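OBCA, Oxalate Biosynthetic Component A (Burkholderia glumae, PDB 4NNB) is a TIM-barrel protein that binds a magnesium ion and holds an oxaloacetate ion in the pocket around that metal. Local coordinates at residues L6-A11 with E504-R509; E435-S440 with S444-L449. All blocks are in the same frame, centred on the assembly; numbering follows the deposited sequence.

In the fold
From the N terminus the chain first lays down strand 5-10, which forms interaction 1 only much later, when helix 495-507 reaches its outer face; this closes a loop of nearly the whole chain. Interaction 2 falls within that loop and is itself very local, a turn of three residues returning helix 416-440 into strand 444-449. The two contacts therefore nest and do not cross. Both belong to the same barrel: strands 5-10 and 444-449 are each paired in parallel with strand 469-472, which lies between them. The contact centres are about 18 Å apart, yet side chains of the two strands meet, Tyr-7 OH making a weak hydrogen bond to Ser-447 OG.

Interaction 1: residues L6-A11 with E504-R509; sequences LYITAA and EELLGR
The carbonyl O of Leu-506, the residue whose side chain meets both Leu-6 and Ile-8, accepts a hydrogen bond from the backbone N of Arg-509 at 2.9 Å, while Gly-508 N bonds back to Glu-504 O at 3.1 Å. These bonds lie within 504-509; across to 6-11 the contact is wholly apolar. Leu-506 straddles two residues of the strand with its forked end: its CD2 lies 4.4 Å from CD2 of Leu-6, and its CD1 is 4.4 Å from CG1 of Ile-8. The branch at CG parts the two methyls, and chi2 (167°) turns the fork so that each faces a different strand residue. Leu-6 and Ile-8 stand two apart in the strand and so present the same face, whereas Tyr-7 between them turns away. Both approaches are loose van der Waals contacts, and branched aliphatic residues suit such a buried place because they fill space without needing polar partners. The site lies on the outside of the barrel. Ile-8 also packs on Val-502 and Arg-503 of helix 495-507, helix 458-465 supplies Leu-463 to Leu-6 and Val-459 to Leu-506, and Ile-470 of the adjoining strand 469-472 also touches Leu-506.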
# COMPACT_ATOMS: atom_id res chain seq x y z
N LEU A 6 -1.40 13.11 -18.54
CA LEU A 6 -1.78 12.27 -17.41
C LEU A 6 -1.64 12.95 -16.05
O LEU A 6 -0.82 13.85 -15.87
CB LEU A 6 -1.00 10.96 -17.41
CG LEU A 6 -1.34 9.93 -18.48
CD1 LEU A 6 -0.47 10.11 -19.71
CD2 LEU A 6 -1.17 8.54 -17.93
N TYR A 7 -2.45 12.52 -15.09
CA TYR A 7 -2.25 12.97 -13.73
C TYR A 7 -1.89 11.79 -12.84
O TYR A 7 -2.35 10.67 -13.07
CB TYR A 7 -3.44 13.78 -13.19
CG TYR A 7 -4.75 13.03 -13.09
CD1 TYR A 7 -5.16 12.46 -11.89
CD2 TYR A 7 -5.59 12.90 -14.19
CE1 TYR A 7 -6.37 11.77 -11.79
CE2 TYR A 7 -6.79 12.21 -14.10
CZ TYR A 7 -7.18 11.66 -12.90
OH TYR A 7 -8.37 10.98 -12.81
N ILE A 8 -1.03 12.03 -11.86
CA ILE A 8 -0.61 10.98 -10.95
C ILE A 8 -1.41 11.12 -9.68
O ILE A 8 -1.50 12.21 -9.11
CB ILE A 8 0.91 11.06 -10.63
CG1 ILE A 8 1.72 10.84 -11.91
CG2 ILE A 8 1.30 10.03 -9.55
CD1 ILE A 8 3.22 11.18 -11.78
N THR A 9 -2.01 10.01 -9.25
CA THR A 9 -2.60 9.94 -7.92
C THR A 9 -1.62 9.28 -6.94
O THR A 9 -1.12 8.19 -7.19
CB THR A 9 -3.94 9.16 -7.92
OG1 THR A 9 -4.93 9.91 -8.65
CG2 THR A 9 -4.45 8.97 -6.47
N ALA A 10 -1.33 9.96 -5.83
CA ALA A 10 -0.56 9.33 -4.76
C ALA A 10 -1.51 8.68 -3.75
O ALA A 10 -2.49 9.29 -3.35
CB ALA A 10 0.28 10.37 -4.07
N ALA A 11 -1.22 7.46 -3.33
CA ALA A 11 -2.06 6.80 -2.32
C ALA A 11 -1.19 6.34 -1.14
O ALA A 11 -0.71 5.22 -1.14
CB ALA A 11 -2.81 5.62 -2.93
N GLU A 504 9.04 10.10 -13.76
CA GLU A 504 10.24 9.97 -14.57
C GLU A 504 10.01 9.06 -15.77
O GLU A 504 10.30 9.43 -16.91
CB GLU A 504 11.38 9.45 -13.68
CG GLU A 504 12.71 9.19 -14.36
CD GLU A 504 13.77 8.74 -13.36
OE1 GLU A 504 14.64 9.56 -13.02
OE2 GLU A 504 13.71 7.57 -12.91
N GLU A 505 9.47 7.87 -15.52
CA GLU A 505 9.18 6.92 -16.60
C GLU A 505 8.18 7.49 -17.62
O GLU A 505 8.31 7.26 -18.82
CB GLU A 505 8.69 5.58 -16.03
CG GLU A 505 8.36 4.55 -17.10
CD GLU A 505 8.16 3.15 -16.55
OE1 GLU A 505 7.97 2.99 -15.33
OE2 GLU A 505 8.21 2.19 -17.36
N LEU A 506 7.19 8.24 -17.13
CA LEU A 506 6.20 8.85 -18.03
C LEU A 506 6.84 9.89 -18.96
O LEU A 506 6.65 9.85 -20.17
CB LEU A 506 5.05 9.47 -17.23
CG LEU A 506 3.99 8.47 -16.72
CD1 LEU A 506 3.07 9.11 -15.70
CD2 LEU A 506 3.18 7.89 -17.89
N LEU A 507 7.61 10.80 -18.37
CA LEU A 507 8.31 11.83 -19.13
C LEU A 507 9.25 11.24 -20.18
O LEU A 507 9.40 11.78 -21.28
CB LEU A 507 9.08 12.74 -18.17
CG LEU A 507 8.21 13.70 -17.38
CD1 LEU A 507 9.04 14.50 -16.38
CD2 LEU A 507 7.46 14.63 -18.32
N GLY A 508 9.86 10.10 -19.87
CA GLY A 508 10.72 9.41 -20.81
C GLY A 508 10.02 8.80 -22.01
O GLY A 508 10.68 8.31 -22.94
N ARG A 509 8.69 8.81 -22.01
CA ARG A 509 7.93 8.30 -23.15
C ARG A 509 7.12 9.41 -23.80
O ARG A 509 6.16 9.14 -24.52
CB ARG A 509 6.99 7.17 -22.73
CG ARG A 509 7.61 6.18 -21.78
CD ARG A 509 7.84 4.82 -22.39
NE ARG A 509 8.02 3.83 -21.34
CZ ARG A 509 7.19 2.82 -21.12
NH1 ARG A 509 7.44 1.97 -20.12
NH2 ARG A 509 6.13 2.64 -21.90

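Interaction 2: residues E435-S440 with S444-L449; sequences ERLRAS and SKISIL
A helix running back into the next barrel strand, the second half of a beta-alpha-beta crossover in the TIM barrel, sets up this contact. The segments 435-440 and 444-449 run almost antiparallel, at 164°, with axes 9.1 Å apart at their closest. Arg-438 carries the polar part. Its NH1 donates to Ser-444 OG at 3.2 Å, with an N-H...O angle of 146° and the oxygen tilted somewhat out of the guanidinium plane. Ser-444 O lies at the edge of the same group, in its plane, 3.2 Å from NH1. A long, flexible side chain suits this place, since the CB of Arg-438 does not point at the strand; a bend at chi2 (-68°) brings the guanidinium across. One face of that group is met by Ile-446, whose CD1 sits 3.7 Å above the plane, offset toward the rim and 3.8 Å from NE. The same methyl touches Leu-437 CB at 3.8 Å, so Ile-446 reaches into the angle between an aliphatic and a cationic side chain. Serine suits position 444 because its small hydroxyl both accepts and donates: OG takes the Arg-438 bond and gives its own to Phe-441 O, tying in the turn. Arg-438 NH2 makes a salt bridge with Asp-468 OD2, which also accepts a hydrogen bond from Ile-446 N, and the nearby positive charges of Arg-438 and Lys-445 would probably favour the ionised form of this carboxylate. Thus the arginine ties the helix end to the start of strand 444-449 and to Asp-468, just before strand 469-472, by charge and hydrogen bonding, while its flat face still serves as a surface for hydrocarbon.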
# COMPACT_ATOMS: atom_id res chain seq x y z
N GLU A 435 -13.50 0.67 -22.62
CA GLU A 435 -14.41 1.09 -23.68
C GLU A 435 -15.87 1.17 -23.21
O GLU A 435 -16.61 2.07 -23.63
CB GLU A 435 -14.29 0.17 -24.90
CG GLU A 435 -12.94 0.25 -25.60
CD GLU A 435 -12.56 1.68 -25.97
OE1 GLU A 435 -13.42 2.42 -26.51
OE2 GLU A 435 -11.40 2.06 -25.70
N ARG A 436 -16.28 0.26 -22.33
CA ARG A 436 -17.63 0.34 -21.77
C ARG A 436 -17.78 1.64 -20.99
O ARG A 436 -18.79 2.33 -21.11
CB ARG A 436 -17.94 -0.85 -20.86
CG ARG A 436 -18.24 -2.15 -21.60
CD ARG A 436 -18.68 -3.22 -20.61
NE ARG A 436 -20.00 -2.93 -20.05
CZ ARG A 436 -20.48 -3.49 -18.95
NH1 ARG A 436 -19.74 -4.37 -18.28
NH2 ARG A 436 -21.69 -3.17 -18.51
N LEU A 437 -16.76 1.98 -20.21
CA LEU A 437 -16.81 3.21 -19.42
C LEU A 437 -16.82 4.45 -20.33
O LEU A 437 -17.60 5.39 -20.09
CB LEU A 437 -15.65 3.26 -18.40
CG LEU A 437 -15.64 2.18 -17.30
CD1 LEU A 437 -14.36 2.25 -16.45
CD2 LEU A 437 -16.87 2.28 -16.41
N ARG A 438 -15.99 4.44 -21.38
CA ARG A 438 -15.94 5.58 -22.31
C ARG A 438 -17.24 5.74 -23.09
O ARG A 438 -17.65 6.85 -23.38
CB ARG A 438 -14.79 5.43 -23.31
CG ARG A 438 -13.41 5.34 -22.71
CD ARG A 438 -13.00 6.63 -22.09
NE ARG A 438 -11.55 6.68 -21.93
CZ ARG A 438 -10.91 7.61 -21.24
NH1 ARG A 438 -11.59 8.56 -20.62
NH2 ARG A 438 -9.58 7.56 -21.15
N ALA A 439 -17.86 4.62 -23.45
CA ALA A 439 -19.10 4.66 -24.21
C ALA A 439 -20.22 5.26 -23.35
O ALA A 439 -21.02 6.07 -23.83
CB ALA A 439 -19.48 3.26 -24.71
N SER A 440 -20.26 4.89 -22.07
CA SER A 440 -21.34 5.36 -21.21
C SER A 440 -21.08 6.76 -20.71
O SER A 440 -22.01 7.50 -20.42
CB SER A 440 -21.58 4.42 -20.03
OG SER A 440 -22.05 3.17 -20.48
N SER A 444 -15.11 11.71 -19.33
CA SER A 444 -14.65 10.90 -18.20
C SER A 444 -13.14 10.89 -18.12
O SER A 444 -12.46 11.20 -19.11
CB SER A 444 -15.13 9.46 -18.36
OG SER A 444 -14.56 8.86 -19.52
N LYS A 445 -12.63 10.51 -16.95
CA LYS A 445 -11.19 10.36 -16.74
C LYS A 445 -10.96 9.04 -16.03
O LYS A 445 -11.52 8.80 -14.96
CB LYS A 445 -10.64 11.52 -15.91
CG LYS A 445 -10.79 12.90 -16.57
CD LYS A 445 -10.00 12.97 -17.88
CE LYS A 445 -10.22 14.31 -18.59
NZ LYS A 445 -9.61 14.29 -19.96
N ILE A 446 -10.14 8.18 -16.63
CA ILE A 446 -9.93 6.85 -16.10
C ILE A 446 -8.45 6.67 -15.74
O ILE A 446 -7.56 6.86 -16.59
CB ILE A 446 -10.36 5.79 -17.12
CG1 ILE A 446 -11.83 6.02 -17.53
CG2 ILE A 446 -10.17 4.37 -16.57
CD1 ILE A 446 -12.33 5.05 -18.60
N SER A 447 -8.20 6.32 -14.49
CA SER A 447 -6.84 6.01 -14.03
C SER A 447 -6.71 4.53 -13.76
O SER A 447 -7.71 3.79 -13.72
CB SER A 447 -6.50 6.82 -12.78
OG SER A 447 -6.52 8.20 -13.04
N ILE A 448 -5.47 4.08 -13.57
CA ILE A 448 -5.20 2.69 -13.21
C ILE A 448 -4.25 2.58 -12.01
O ILE A 448 -3.35 3.40 -11.84
CB ILE A 448 -4.65 1.90 -14.41
CG1 ILE A 448 -4.53 0.41 -14.09
CG2 ILE A 448 -3.30 2.49 -14.88
CD1 ILE A 448 -4.32 -0.49 -15.33
N LEU A 449 -4.47 1.56 -11.18
CA LEU A 449 -3.50 1.17 -10.18
C LEU A 449 -3.18 -0.28 -10.42
O LEU A 449 -3.96 -1.00 -11.05
CB LEU A 449 -4.04 1.36 -8.75
CG LEU A 449 -5.15 0.44 -8.25
CD1 LEU A 449 -4.62 -0.86 -7.66
CD2 LEU A 449 -6.01 1.19 -7.22